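PTS system fructose-like EIIB component 3 (Escherichia coli K12, PDB 4TN5) probably relays a phosphoryl group from a phosphorylated EIIA partner to fructose or a similar sugar as it is taken up through the phosphotransferase system. Local coordinates at residues A6-V11 with L61-I66; E22-L27 with Y85-E90. One frame throughout, in Å; residues are numbered along the deposited sequence.

Contact 1 of 2, residues A6-V11 with L61-I66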
loop_
_atom_site.group_PDB
_atom_site.type_symbol
_atom_site.label_atom_id
_atom_site.label_comp_id
_atom_site.label_asym_id
_atom_site.label_seq_id
_atom_site.Cartn_x
_atom_site.Cartn_y
_atom_site.Cartn_z
ATOM N N ALA A 6 4.500 -14.271 -6.961
ATOM C CA ALA A 6 3.100 -14.373 -6.576
ATOM C C ALA A 6 2.857 -15.339 -5.428
ATOM O O ALA A 6 3.584 -16.315 -5.248
ATOM C CB ALA A 6 2.258 -14.762 -7.773
ATOM N N VAL A 7 1.820 -15.049 -4.651
ATOM C CA VAL A 7 1.377 -15.945 -3.596
ATOM C C VAL A 7 -0.132 -16.125 -3.674
ATOM O O VAL A 7 -0.889 -15.157 -3.594
ATOM C CB VAL A 7 1.747 -15.422 -2.197
ATOM C CG1 VAL A 7 1.187 -16.346 -1.130
ATOM C CG2 VAL A 7 3.255 -15.293 -2.052
ATOM N N THR A 8 -0.563 -17.368 -3.850
ATOM C CA THR A 8 -1.982 -17.688 -3.837
ATOM C C THR A 8 -2.307 -18.423 -2.544
ATOM O O THR A 8 -1.599 -19.353 -2.158
ATOM C CB THR A 8 -2.381 -18.550 -5.047
ATOM O OG1 THR A 8 -1.629 -19.768 -5.038
ATOM C CG2 THR A 8 -2.101 -17.804 -6.341
ATOM N N ALA A 9 -3.371 -18.005 -1.867
ATOM C CA ALA A 9 -3.696 -18.593 -0.574
ATOM C C ALA A 9 -5.184 -18.846 -0.374
ATOM O O ALA A 9 -6.024 -18.002 -0.688
ATOM C CB ALA A 9 -3.152 -17.730 0.551
ATOM N N CYS A 10 -5.496 -20.019 0.163
ATOM C CA CYS A 10 -6.865 -20.383 0.498
ATOM C C CYS A 10 -6.891 -21.371 1.653
ATOM O O CYS A 10 -6.156 -22.356 1.635
ATOM C CB CYS A 10 -7.561 -21.019 -0.700
ATOM S SG CYS A 10 -9.140 -21.768 -0.250
ATOM N N VAL A 11 -7.731 -21.118 2.653
ATOM C CA VAL A 11 -7.894 -22.074 3.743
ATOM C C VAL A 11 -8.531 -23.373 3.274
ATOM O O VAL A 11 -8.144 -24.452 3.716
ATOM C CB VAL A 11 -8.735 -21.524 4.926
ATOM C CG1 VAL A 11 -7.972 -20.465 5.680
ATOM C CG2 VAL A 11 -10.093 -20.989 4.443
ATOM N N LEU A 61 2.333 -10.178 -6.790
ATOM C CA LEU A 61 0.884 -10.323 -6.843
ATOM C C LEU A 61 0.411 -11.204 -5.698
ATOM O O LEU A 61 0.823 -12.357 -5.574
ATOM C CB LEU A 61 0.434 -10.898 -8.186
ATOM C CG LEU A 61 -1.081 -11.042 -8.360
ATOM C CD1 LEU A 61 -1.782 -9.726 -8.071
ATOM C CD2 LEU A 61 -1.419 -11.531 -9.758
ATOM N N LEU A 62 -0.452 -10.653 -4.853
ATOM C CA LEU A 62 -0.935 -11.376 -3.686
ATOM C C LEU A 62 -2.400 -11.753 -3.846
ATOM O O LEU A 62 -3.295 -10.943 -3.608
ATOM C CB LEU A 62 -0.721 -10.544 -2.421
ATOM C CG LEU A 62 0.713 -10.043 -2.236
ATOM C CD1 LEU A 62 0.849 -9.239 -0.952
ATOM C CD2 LEU A 62 1.702 -11.201 -2.259
ATOM N N ILE A 63 -2.631 -12.992 -4.260
ATOM C CA ILE A 63 -3.978 -13.502 -4.459
ATOM C C ILE A 63 -4.400 -14.295 -3.231
ATOM O O ILE A 63 -4.127 -15.490 -3.132
ATOM C CB ILE A 63 -4.040 -14.419 -5.689
ATOM C CG1 ILE A 63 -3.257 -13.800 -6.850
ATOM C CG2 ILE A 63 -5.483 -14.692 -6.078
ATOM C CD1 ILE A 63 -3.158 -14.691 -8.067
ATOM N N THR A 64 -5.065 -13.633 -2.291
ATOM C CA THR A 64 -5.382 -14.277 -1.024
ATOM C C THR A 64 -6.637 -13.746 -0.342
ATOM O O THR A 64 -6.941 -12.554 -0.396
ATOM C CB THR A 64 -4.204 -14.169 -0.037
ATOM O OG1 THR A 64 -4.570 -14.760 1.217
ATOM C CG2 THR A 64 -3.820 -12.712 0.186
ATOM N N ASP A 65 -7.361 -14.655 0.300
ATOM C CA ASP A 65 -8.465 -14.287 1.168
ATOM C C ASP A 65 -7.896 -14.106 2.565
ATOM O O ASP A 65 -8.301 -13.214 3.310
ATOM C CB ASP A 65 -9.507 -15.406 1.203
ATOM C CG ASP A 65 -9.950 -15.839 -0.180
ATOM O OD1 ASP A 65 -10.070 -14.970 -1.069
ATOM O OD2 ASP A 65 -10.174 -17.052 -0.378
ATOM N N ILE A 66 -6.930 -14.956 2.897
ATOM C CA ILE A 66 -6.437 -15.089 4.261
ATOM C C ILE A 66 -5.205 -14.245 4.567
ATOM O O ILE A 66 -4.780 -13.417 3.762
ATOM C CB ILE A 66 -6.102 -16.554 4.570
ATOM C CG1 ILE A 66 -4.878 -17.000 3.765
ATOM C CG2 ILE A 66 -7.290 -17.428 4.245
ATOM C CD1 ILE A 66 -4.382 -18.383 4.118
#

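Contact 2 of 2, residues E22-L27 with Y85-E90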
loop_
_atom_site.group_PDB
_atom_site.type_symbol
_atom_site.label_atom_id
_atom_site.label_comp_id
_atom_site.label_asym_id
_atom_site.label_seq_id
_atom_site.Cartn_x
_atom_site.Cartn_y
_atom_site.Cartn_z
ATOM N N GLU A 22 -2.567 -21.626 -11.544
ATOM C CA GLU A 22 -2.668 -22.095 -12.920
ATOM C C GLU A 22 -2.962 -20.956 -13.885
ATOM O O GLU A 22 -2.224 -20.741 -14.848
ATOM C CB GLU A 22 -3.761 -23.161 -13.040
ATOM C CG GLU A 22 -3.956 -23.728 -14.440
ATOM C CD GLU A 22 -2.773 -24.540 -14.932
ATOM O OE1 GLU A 22 -1.888 -24.879 -14.118
ATOM O OE2 GLU A 22 -2.733 -24.850 -16.141
ATOM N N ARG A 23 -4.045 -20.232 -13.622
ATOM C CA ARG A 23 -4.469 -19.146 -14.494
ATOM C C ARG A 23 -3.387 -18.080 -14.609
ATOM O O ARG A 23 -3.157 -17.543 -15.685
ATOM C CB ARG A 23 -5.783 -18.530 -14.003
ATOM C CG ARG A 23 -6.366 -17.493 -14.954
ATOM C CD ARG A 23 -7.796 -17.835 -15.354
ATOM N NE ARG A 23 -8.772 -17.489 -14.322
ATOM C CZ ARG A 23 -9.877 -18.186 -14.072
ATOM N NH1 ARG A 23 -10.151 -19.279 -14.764
ATOM N NH2 ARG A 23 -10.712 -17.795 -13.124
ATOM N N LEU A 24 -2.707 -17.799 -13.503
ATOM C CA LEU A 24 -1.684 -16.759 -13.487
ATOM C C LEU A 24 -0.446 -17.148 -14.293
ATOM O O LEU A 24 0.120 -16.320 -15.007
ATOM C CB LEU A 24 -1.287 -16.417 -12.053
ATOM C CG LEU A 24 -0.311 -15.251 -11.924
ATOM C CD1 LEU A 24 -0.921 -13.995 -12.520
ATOM C CD2 LEU A 24 0.045 -15.032 -10.472
ATOM N N GLU A 25 -0.032 -18.405 -14.171
ATOM C CA GLU A 25 1.124 -18.911 -14.906
ATOM C C GLU A 25 0.936 -18.728 -16.409
ATOM O O GLU A 25 1.881 -18.407 -17.128
ATOM C CB GLU A 25 1.364 -20.387 -14.578
ATOM C CG GLU A 25 2.743 -20.901 -14.969
ATOM C CD GLU A 25 3.449 -21.596 -13.821
ATOM O OE1 GLU A 25 2.841 -21.717 -12.737
ATOM O OE2 GLU A 25 4.614 -22.011 -13.999
ATOM N N LYS A 26 -0.294 -18.912 -16.877
ATOM C CA LYS A 26 -0.588 -18.758 -18.298
ATOM C C LYS A 26 -1.051 -17.346 -18.666
ATOM O O LYS A 26 -1.058 -16.981 -19.835
ATOM C CB LYS A 26 -1.559 -19.839 -18.789
ATOM C CG LYS A 26 -2.963 -19.364 -19.117
ATOM C CD LYS A 26 -3.904 -20.551 -19.205
ATOM C CE LYS A 26 -5.346 -20.137 -19.002
ATOM N NZ LYS A 26 -6.272 -21.270 -19.290
ATOM N N LEU A 27 -1.410 -16.544 -17.668
ATOM C CA LEU A 27 -1.594 -15.114 -17.893
ATOM C C LEU A 27 -0.227 -14.488 -18.116
ATOM O O LEU A 27 -0.084 -13.504 -18.840
ATOM C CB LEU A 27 -2.264 -14.441 -16.692
ATOM C CG LEU A 27 -3.748 -14.715 -16.450
ATOM C CD1 LEU A 27 -4.298 -13.869 -15.314
ATOM C CD2 LEU A 27 -4.527 -14.480 -17.713
ATOM N N TYR A 85 -11.317 -15.506 -5.141
ATOM C CA TYR A 85 -12.516 -15.542 -5.966
ATOM C C TYR A 85 -12.680 -14.271 -6.820
ATOM O O TYR A 85 -13.414 -14.260 -7.803
ATOM C CB TYR A 85 -13.717 -15.882 -5.103
ATOM C CG TYR A 85 -13.544 -16.962 -4.099
ATOM C CD1 TYR A 85 -12.859 -18.146 -4.380
ATOM C CD2 TYR A 85 -13.980 -16.758 -2.816
ATOM C CE1 TYR A 85 -12.693 -19.103 -3.398
ATOM C CE2 TYR A 85 -13.798 -17.707 -1.867
ATOM C CZ TYR A 85 -13.173 -18.868 -2.152
ATOM O OH TYR A 85 -13.037 -19.780 -1.148
ATOM N N ALA A 86 -11.964 -13.211 -6.455
ATOM C CA ALA A 86 -11.877 -12.011 -7.293
ATOM C C ALA A 86 -10.953 -12.171 -8.505
ATOM O O ALA A 86 -11.287 -11.744 -9.614
ATOM C CB ALA A 86 -11.450 -10.819 -6.471
ATOM N N PHE A 87 -9.787 -12.769 -8.289
ATOM C CA PHE A 87 -8.862 -13.047 -9.381
ATOM C C PHE A 87 -9.497 -14.041 -10.338
ATOM O O PHE A 87 -9.311 -13.966 -11.555
ATOM C CB PHE A 87 -7.551 -13.615 -8.840
ATOM C CG PHE A 87 -6.596 -14.058 -9.909
ATOM C CD1 PHE A 87 -5.818 -13.134 -10.583
ATOM C CD2 PHE A 87 -6.475 -15.398 -10.238
ATOM C CE1 PHE A 87 -4.939 -13.536 -11.566
ATOM C CE2 PHE A 87 -5.597 -15.805 -11.221
ATOM C CZ PHE A 87 -4.828 -14.873 -11.885
ATOM N N LEU A 88 -10.256 -14.972 -9.774
ATOM C CA LEU A 88 -10.923 -15.976 -10.585
ATOM C C LEU A 88 -12.025 -15.413 -11.484
ATOM O O LEU A 88 -12.039 -15.698 -12.686
ATOM C CB LEU A 88 -11.448 -17.139 -9.736
ATOM C CG LEU A 88 -10.394 -18.070 -9.135
ATOM C CD1 LEU A 88 -11.062 -19.305 -8.545
ATOM C CD2 LEU A 88 -9.361 -18.461 -10.180
ATOM N N ARG A 89 -12.930 -14.605 -10.925
ATOM C CA ARG A 89 -14.116 -14.197 -11.687
ATOM C C ARG A 89 -13.644 -13.405 -12.888
ATOM O O ARG A 89 -14.053 -13.675 -14.010
ATOM C CB ARG A 89 -15.149 -13.448 -10.852
ATOM C CG ARG A 89 -14.972 -11.962 -10.656
ATOM C CD ARG A 89 -16.075 -11.575 -9.706
ATOM N NE ARG A 89 -15.854 -12.175 -8.379
ATOM C CZ ARG A 89 -15.147 -11.583 -7.418
ATOM N NH1 ARG A 89 -14.623 -10.392 -7.637
ATOM N NH2 ARG A 89 -14.984 -12.144 -6.237
ATOM N N GLU A 90 -12.782 -12.423 -12.655
ATOM C CA GLU A 90 -12.221 -11.663 -13.760
ATOM C C GLU A 90 -10.768 -11.243 -13.566
ATOM O O GLU A 90 -10.469 -10.293 -12.834
ATOM C CB GLU A 90 -13.102 -10.435 -14.000
ATOM C CG GLU A 90 -12.726 -9.689 -15.275
ATOM C CD GLU A 90 -13.650 -8.530 -15.576
ATOM O OE1 GLU A 90 -13.743 -7.609 -14.740
ATOM O OE2 GLU A 90 -14.289 -8.544 -16.650
#

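Contact 1 of 2, residues A6-V11 with L61-I66
V7 and A9 pair in register with L62 and T64 where strands 3-9 and 59-64 run side by side in the parallel core of the open alpha/beta sheet of a type-2 EIIB domain. The two short strand axes lie 4.6 Å apart and diverge by just 3°, direct evidence of a parallel pair. Three backbone hydrogen bonds set the register: V7 N to L61 O (3.0 Å), I63 N to V7 O (2.9 Å) and A9 N to I63 O (2.9 Å). The same two oxygens of strand 59-64 also take CA-H...O contacts, L61 O from A6 CA and I63 O from T8 CA.

Apolar packing differs on the two faces. On the face of A6, T8, L61 and I63, the side chains of T8 and I63 stand alongside each other, and T8 CG2 meets I63 CD1 at 3.7 Å; the T8 rotamer turns CG2 beside the backbone N and sends OG1 to a weak bond with T17 O. On the other face A9 CB rests against I66 CG1, as the chain beyond strand 59-64 curls back toward its neighbour. Further on, V11 CG1 and I66 CG2 are tightly packed at 3.4 Å.

Polar side-chain bonds follow at the C-terminal ends of the two strands. C10, inferred to be the phosphocysteine intermediate, follows A9 directly. Across from it, the poorly ordered D65 appears to accept a hydrogen bond at OD1 from I84 N. With chi1 at 177°, T64 OG1 lies opposite the backbone N and donates a hydrogen bond to I66 O (2.9 Å), standing 47° out of the carbonyl plane.

Contact 2 of 2, residues E22-L27 with Y85-E90
R23, L24 and L27 of helix 18-30 gather round F87 of helix 84-89, and R23 goes on to L88, in a helix-helix contact made through long side chains. The short axes remain 11.3 Å apart at closest approach and cross at 51°, which explains why the backbones do not touch and the buried area is modest.

F87 spans most of the gap. With CG anti to the backbone N (chi1 174°), its ring extends toward the other helix, and its outer atoms CZ and CE2 meet all three residues. L27 CD1 comes from the opposite direction to CZ, at 3.6 Å; L24 CB meets the same atom at 3.9 Å, its side chain crossing the ring's direction nearly at right angles; R23 CB lies 3.9 Å from CE2. All three approach the ring obliquely.

R23 also leaves its helix with CG anti to N, then bends at chi2 and chi3, carrying the guanidinium past the ring to L88. The guanidinium and ring planes differ by 29°. CD2 of L88 comes to 3.3 Å from NH2 of R23, while L88 CA sits at the guanidinium edge, in its plane. NH2 also lies 2.5 Å from L88 O, too short to be taken at face value, so the placing of the guanidinium end is doubtful. An alanine at R23 would keep CB beside F87 but remove the chain that reaches L88, which is likely to open a gap beside the L88 side chain.

Around this pair, F87 and L24 both rest on I63 of strand 59-64, so the contact lies over one face of the sheet. P91 touches R23 and L27, and helix 92-103 closes in through V94 on F87 and M95 on L27.

Overall arrangement
Contact 1 is a strand pair within the parallel part of the mixed central sheet, and contact 2 is a helix pair lying over one of its faces; their centres are 11 Å apart. Along the chain the segments alternate: strand 3-9, helix 18-30, strand 59-64, helix 84-89. The layers meet directly, with A6 CB 3.5 Å from L24 CD2, L61 CD2 3.7 Å from L24 CD1, and I63 CG2 3.6 Å from F87 CB. Sheet and helices therefore share one hydrophobic core. The inferred phosphocysteine C10 leaves the end of strand 3-9, and the L88 side chain lies about 9 Å from its side chain, placing both contacts close to the presumed phosphoryl-transfer site.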